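Local coordinates for protein adhesin competence repressor (Streptococcus pyogenes serotype M3, PDB 5JLU) that regulates transcription in response to zinc, as a DNA-binding repressor of the MarR family, at residues Q43-M48 with H113-T118; T56-A61 with I66-V71. One frame throughout, in Å; residues are numbered along the deposited sequence.

Contact 1: Q43-M48 with H113-T118; sequences QEHILM and HHHDET. With ZN (zinc ion), chain B.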
loop_
_atom_site.group_PDB
_atom_site.type_symbol
_atom_site.label_atom_id
_atom_site.label_comp_id
_atom_site.label_asym_id
_atom_site.label_seq_id
_atom_site.Cartn_x
_atom_site.Cartn_y
_atom_site.Cartn_z
ATOM N N GLN A 43 -9.151 -0.721 8.621
ATOM C CA GLN A 43 -9.878 -0.196 9.759
ATOM C C GLN A 43 -10.074 1.285 9.671
ATOM O O GLN A 43 -11.183 1.745 9.958
ATOM C CB GLN A 43 -9.209 -0.577 11.092
ATOM C CG GLN A 43 -9.214 -2.057 11.399
ATOM C CD GLN A 43 -8.374 -2.360 12.673
ATOM O OE1 GLN A 43 -7.270 -1.809 12.870
ATOM N NE2 GLN A 43 -8.923 -3.169 13.553
ATOM N N GLU A 44 -9.077 2.040 9.190
ATOM C CA GLU A 44 -9.306 3.486 9.044
ATOM C C GLU A 44 -10.369 3.800 7.989
ATOM O O GLU A 44 -11.080 4.805 8.120
ATOM C CB GLU A 44 -8.037 4.236 8.605
ATOM C CG GLU A 44 -6.970 4.340 9.654
ATOM C CD GLU A 44 -5.613 4.858 9.112
ATOM O OE1 GLU A 44 -5.178 4.536 7.978
ATOM O OE2 GLU A 44 -4.983 5.653 9.795
ATOM N N HIS A 45 -10.451 2.981 6.927
ATOM C CA HIS A 45 -11.407 3.222 5.885
ATOM C C HIS A 45 -12.814 2.735 6.249
ATOM O O HIS A 45 -13.780 3.325 5.801
ATOM C CB HIS A 45 -10.919 2.731 4.518
ATOM C CG HIS A 45 -9.938 3.685 3.996
ATOM N ND1 HIS A 45 -10.305 4.723 3.179
ATOM C CD2 HIS A 45 -8.670 3.937 4.389
ATOM C CE1 HIS A 45 -9.283 5.540 3.027
ATOM N NE2 HIS A 45 -8.278 5.079 3.747
ATOM N N ILE A 46 -12.901 1.740 7.128
ATOM C CA ILE A 46 -14.177 1.441 7.779
ATOM C C ILE A 46 -14.651 2.654 8.593
ATOM O O ILE A 46 -15.823 3.092 8.506
ATOM C CB ILE A 46 -14.071 0.186 8.661
ATOM C CG1 ILE A 46 -13.978 -1.021 7.728
ATOM C CG2 ILE A 46 -15.253 0.066 9.649
ATOM C CD1 ILE A 46 -13.596 -2.321 8.447
ATOM N N LEU A 47 -13.779 3.173 9.427
ATOM C CA LEU A 47 -14.159 4.305 10.241
ATOM C C LEU A 47 -14.526 5.442 9.286
ATOM O O LEU A 47 -15.578 6.022 9.475
ATOM C CB LEU A 47 -13.072 4.702 11.257
ATOM C CG LEU A 47 -12.704 3.697 12.371
ATOM C CD1 LEU A 47 -11.553 4.222 13.203
ATOM C CD2 LEU A 47 -13.804 3.346 13.310
ATOM N N MET A 48 -13.732 5.720 8.226
ATOM C CA MET A 48 -14.137 6.786 7.260
ATOM C C MET A 48 -15.592 6.595 6.730
ATOM O O MET A 48 -16.407 7.533 6.701
ATOM C CB MET A 48 -13.140 6.879 6.101
ATOM C CG MET A 48 -13.477 7.862 4.996
ATOM S SD MET A 48 -12.144 8.038 3.786
ATOM C CE MET A 48 -11.111 9.147 4.650
ATOM N N HIS A 113 -8.992 14.055 7.133
ATOM C CA HIS A 113 -8.398 15.348 6.821
ATOM C C HIS A 113 -7.105 15.122 6.059
ATOM O O HIS A 113 -6.813 15.854 5.103
ATOM C CB HIS A 113 -8.217 16.206 8.104
ATOM C CG HIS A 113 -7.337 17.404 7.899
ATOM N ND1 HIS A 113 -7.763 18.553 7.251
ATOM C CD2 HIS A 113 -6.036 17.601 8.199
ATOM C CE1 HIS A 113 -6.762 19.405 7.175
ATOM N NE2 HIS A 113 -5.706 18.854 7.752
ATOM N N HIS A 114 -6.331 14.108 6.447
ATOM C CA HIS A 114 -5.149 13.692 5.646
ATOM C C HIS A 114 -5.490 13.229 4.204
ATOM O O HIS A 114 -4.702 13.470 3.292
ATOM C CB HIS A 114 -4.323 12.601 6.366
ATOM C CG HIS A 114 -3.544 13.108 7.557
ATOM N ND1 HIS A 114 -2.550 12.370 8.169
ATOM C CD2 HIS A 114 -3.598 14.289 8.226
ATOM C CE1 HIS A 114 -2.032 13.068 9.166
ATOM N NE2 HIS A 114 -2.648 14.239 9.219
ATOM N N HIS A 115 -6.627 12.554 4.007
ATOM C CA HIS A 115 -7.144 12.251 2.665
ATOM C C HIS A 115 -7.474 13.538 1.869
ATOM O O HIS A 115 -7.162 13.597 0.677
ATOM C CB HIS A 115 -8.288 11.207 2.664
ATOM C CG HIS A 115 -7.751 9.815 2.740
ATOM N ND1 HIS A 115 -7.275 9.142 1.625
ATOM C CD2 HIS A 115 -7.475 9.020 3.807
ATOM C CE1 HIS A 115 -6.737 8.001 1.997
ATOM N NE2 HIS A 115 -6.893 7.877 3.308
ATOM N N ASP A 116 -8.069 14.521 2.544
ATOM C CA ASP A 116 -8.411 15.783 1.915
ATOM C C ASP A 116 -7.143 16.482 1.476
ATOM O O ASP A 116 -7.038 16.897 0.328
ATOM C CB ASP A 116 -9.254 16.679 2.817
ATOM C CG ASP A 116 -10.645 16.120 3.048
ATOM O OD1 ASP A 116 -11.190 15.490 2.139
ATOM O OD2 ASP A 116 -11.213 16.302 4.137
ATOM N N GLU A 117 -6.125 16.496 2.310
ATOM C CA GLU A 117 -4.896 17.136 1.883
ATOM C C GLU A 117 -4.280 16.415 0.728
ATOM O O GLU A 117 -3.769 17.079 -0.170
ATOM C CB GLU A 117 -3.902 17.312 3.030
ATOM C CG GLU A 117 -4.438 18.299 4.089
ATOM C CD GLU A 117 -3.587 18.422 5.376
ATOM O OE1 GLU A 117 -2.821 17.482 5.759
ATOM O OE2 GLU A 117 -3.718 19.490 6.037
ATOM N N THR A 118 -4.337 15.081 0.706
ATOM C CA THR A 118 -3.666 14.371 -0.386
ATOM C C THR A 118 -4.418 14.640 -1.734
ATOM O O THR A 118 -3.804 14.565 -2.765
ATOM C CB THR A 118 -3.569 12.844 -0.181
ATOM O OG1 THR A 118 -4.893 12.311 -0.144
ATOM C CG2 THR A 118 -2.870 12.473 1.128
HETATM ZN ZN ZN B . -6.517 6.089 4.357
HETATM O O HOH W 1 -5.754 4.400 5.543
HETATM O O HOH W 2 -5.508 5.197 2.650
HETATM O O HOH W 3 -4.732 6.968 4.739
#
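Between 43-48 and 113-118 the closest CA atoms, those of Met48 and His115, are 10.0 Å apart, so these segments meet through side chains and a shared zinc ion rather than through close backbone packing. His45 and His115 reach in from opposite directions and each coordinates the zinc through NE2 at 2.1 Å. His45 NE2 and His115 NE2 sit 3.2 Å apart as neighbouring ligands of one metal, not as a hydrogen-bonded pair. Their imidazole planes stand 88° to each other in an offset edge-to-face pair, the edge of His45 directed at the face of His115. Three waters and His111 complete six ligands; water 3 lies across the metal from His45 and water 1 across from His115, an octahedral layout. Glu44 acts in the second shell: its carboxylate OE1 accepts from water 1 at 2.5 Å, linking helix 41-52 to the metal again. Met48 adds the apolar part. Its CG is anti to the backbone N (chi1 176°), which sends the chain out across the gap, and a bend at chi3 of -81° brings CE to 3.7 Å from His115 CD2, approaching the ring obliquely. The His115 ring is held at both nitrogens, by zinc at NE2 and by Asp12 of the second subunit at ND1, which together fix its rotation. Zinc therefore fastens together two helices distant in sequence, while the carboxylates of Glu44 and of Asp12 of the second subunit, one step out from the metal, probably offset part of its charge, and the bond to Asp12 ties the site to the dimer partner.

Contact 2: T56-A61 with I66-V71; sequences TNTDLA and ISQAAV
Ala61 packs its methyl against Val71, CB lying 3.7 Å from CG2, while the other branch of the valine, CG1, is 4.0 Å from CB of Leu60. Val71 has CG1 anti to the backbone N (chi1 175°), a rotation that splits its methyls between these two neighbours. Alongside, Gln68 runs beside Thr58 with OE1 3.3 Å from the threonine CB, and the same oxygen comes within 2.7 Å of Asn57 ND2. The amide planes are 51° apart, and the poor angle at this short approach rules out a hydrogen bond. Asn57 OD1 is hydrogen-bonded to Thr72 OG1, a hydroxyl that also bonds Gln68 O and so links the two acceptors. Backbone joins the segments where the chain turns: Ile66 N donates to Ala61 O at 3.0 Å. Further out, Ser67 is the N-cap of helix 68-80, its OG receiving Ala70 N, and Thr56 and Asp59 form a capping box that starts helix 57-64. Leu60 also packs on Ile46 and Leu49 of helix 41-52. These two helices and their tight turn form the helix-turn-helix of the MarR fold, held by small apolar contacts within and by polar side chains beside it and at the helix starts, a pairing consistent with presenting helix 68-80 to DNA.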
loop_
_atom_site.group_PDB
_atom_site.type_symbol
_atom_site.label_atom_id
_atom_site.label_comp_id
_atom_site.label_asym_id
_atom_site.label_seq_id
_atom_site.Cartn_x
_atom_site.Cartn_y
_atom_site.Cartn_z
ATOM N N THR A 56 -23.781 -1.781 7.213
ATOM C CA THR A 56 -23.576 -3.149 7.618
ATOM C C THR A 56 -22.203 -3.659 7.244
ATOM O O THR A 56 -21.494 -3.073 6.423
ATOM C CB THR A 56 -24.621 -4.091 6.936
ATOM O OG1 THR A 56 -24.586 -3.913 5.513
ATOM C CG2 THR A 56 -26.003 -3.786 7.434
ATOM N N ASN A 57 -21.881 -4.817 7.788
ATOM C CA ASN A 57 -20.717 -5.544 7.390
ATOM C C ASN A 57 -20.666 -5.678 5.844
ATOM O O ASN A 57 -19.666 -5.370 5.169
ATOM C CB ASN A 57 -20.710 -6.909 8.126
ATOM C CG ASN A 57 -19.584 -7.828 7.671
ATOM O OD1 ASN A 57 -18.693 -8.190 8.446
ATOM N ND2 ASN A 57 -19.614 -8.199 6.389
ATOM N N THR A 58 -21.777 -6.090 5.277
ATOM C CA THR A 58 -21.843 -6.346 3.832
ATOM C C THR A 58 -21.826 -5.030 2.989
ATOM O O THR A 58 -21.219 -5.004 1.953
ATOM C CB THR A 58 -22.949 -7.380 3.442
ATOM O OG1 THR A 58 -23.607 -6.944 2.252
ATOM C CG2 THR A 58 -24.013 -7.696 4.580
ATOM N N ASP A 59 -22.404 -3.920 3.445
ATOM C CA ASP A 59 -22.224 -2.635 2.719
ATOM C C ASP A 59 -20.739 -2.263 2.709
ATOM O O ASP A 59 -20.253 -1.783 1.739
ATOM C CB ASP A 59 -22.914 -1.485 3.412
ATOM C CG ASP A 59 -24.457 -1.626 3.463
ATOM O OD1 ASP A 59 -25.011 -2.125 2.458
ATOM O OD2 ASP A 59 -25.085 -1.235 4.514
ATOM N N LEU A 60 -20.063 -2.455 3.848
ATOM C CA LEU A 60 -18.638 -2.128 4.015
ATOM C C LEU A 60 -17.831 -2.980 3.139
ATOM O O LEU A 60 -16.952 -2.464 2.489
ATOM C CB LEU A 60 -18.189 -2.345 5.479
ATOM C CG LEU A 60 -18.775 -1.285 6.449
ATOM C CD1 LEU A 60 -18.588 -1.688 7.929
ATOM C CD2 LEU A 60 -18.182 0.098 6.191
ATOM N N ALA A 61 -18.092 -4.296 3.101
ATOM C CA ALA A 61 -17.300 -5.137 2.243
ATOM C C ALA A 61 -17.392 -4.764 0.759
ATOM O O ALA A 61 -16.366 -4.756 0.064
ATOM C CB ALA A 61 -17.611 -6.600 2.427
ATOM N N ILE A 66 -13.598 -5.905 -0.297
ATOM C CA ILE A 66 -12.780 -6.905 0.381
ATOM C C ILE A 66 -13.766 -7.949 0.904
ATOM O O ILE A 66 -14.966 -7.700 0.843
ATOM C CB ILE A 66 -11.914 -6.282 1.502
ATOM C CG1 ILE A 66 -12.813 -5.552 2.527
ATOM C CG2 ILE A 66 -10.922 -5.296 0.898
ATOM C CD1 ILE A 66 -12.089 -5.117 3.791
ATOM N N SER A 67 -13.288 -9.082 1.425
ATOM C CA SER A 67 -14.243 -10.098 1.917
ATOM C C SER A 67 -15.035 -9.604 3.144
ATOM O O SER A 67 -14.579 -8.725 3.925
ATOM C CB SER A 67 -13.541 -11.382 2.265
ATOM O OG SER A 67 -12.638 -11.181 3.359
ATOM N N GLN A 68 -16.210 -10.196 3.293
ATOM C CA GLN A 68 -17.024 -10.010 4.435
ATOM C C GLN A 68 -16.291 -10.474 5.650
ATOM O O GLN A 68 -16.501 -9.884 6.721
ATOM C CB GLN A 68 -18.369 -10.746 4.330
ATOM C CG GLN A 68 -19.361 -10.022 3.431
ATOM C CD GLN A 68 -20.797 -10.260 3.847
ATOM O OE1 GLN A 68 -21.253 -9.786 4.907
ATOM N NE2 GLN A 68 -21.521 -11.004 3.028
ATOM N N ALA A 69 -15.428 -11.475 5.492
ATOM C CA ALA A 69 -14.681 -12.014 6.627
ATOM C C ALA A 69 -13.524 -11.058 7.053
ATOM O O ALA A 69 -13.220 -10.924 8.236
ATOM C CB ALA A 69 -14.187 -13.439 6.315
ATOM N N ALA A 70 -12.906 -10.370 6.101
ATOM C CA ALA A 70 -11.903 -9.340 6.406
ATOM C C ALA A 70 -12.596 -8.174 7.141
ATOM O O ALA A 70 -12.045 -7.611 8.056
ATOM C CB ALA A 70 -11.196 -8.851 5.134
ATOM N N VAL A 71 -13.833 -7.863 6.769
ATOM C CA VAL A 71 -14.552 -6.787 7.452
ATOM C C VAL A 71 -14.892 -7.194 8.885
ATOM O O VAL A 71 -14.695 -6.407 9.766
ATOM C CB VAL A 71 -15.830 -6.339 6.725
ATOM C CG1 VAL A 71 -16.581 -5.313 7.567
ATOM C CG2 VAL A 71 -15.474 -5.723 5.355
#

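Overall arrangement
Contact 2 is nested within the chain loop that contact 1 closes: the order is 43-48, 56-61, 66-71, 113-118, with the strands 84-88 and 96-100 lying before the last. Their centres are 18 Å apart, but helix 41-52 bridges them, since Ile46 CG2 of contact 1 is 4.1 Å from Leu60 CD1 of contact 2. The helix thus carries a zinc ligand while also packing on the helix-turn-helix. Both contacts also reach the second subunit, contact 1 at its Asp12 and Asn16, contact 2 at its Asn24. This layout offers a plausible physical route from metal binding to the position of the DNA-binding helices in the dimer.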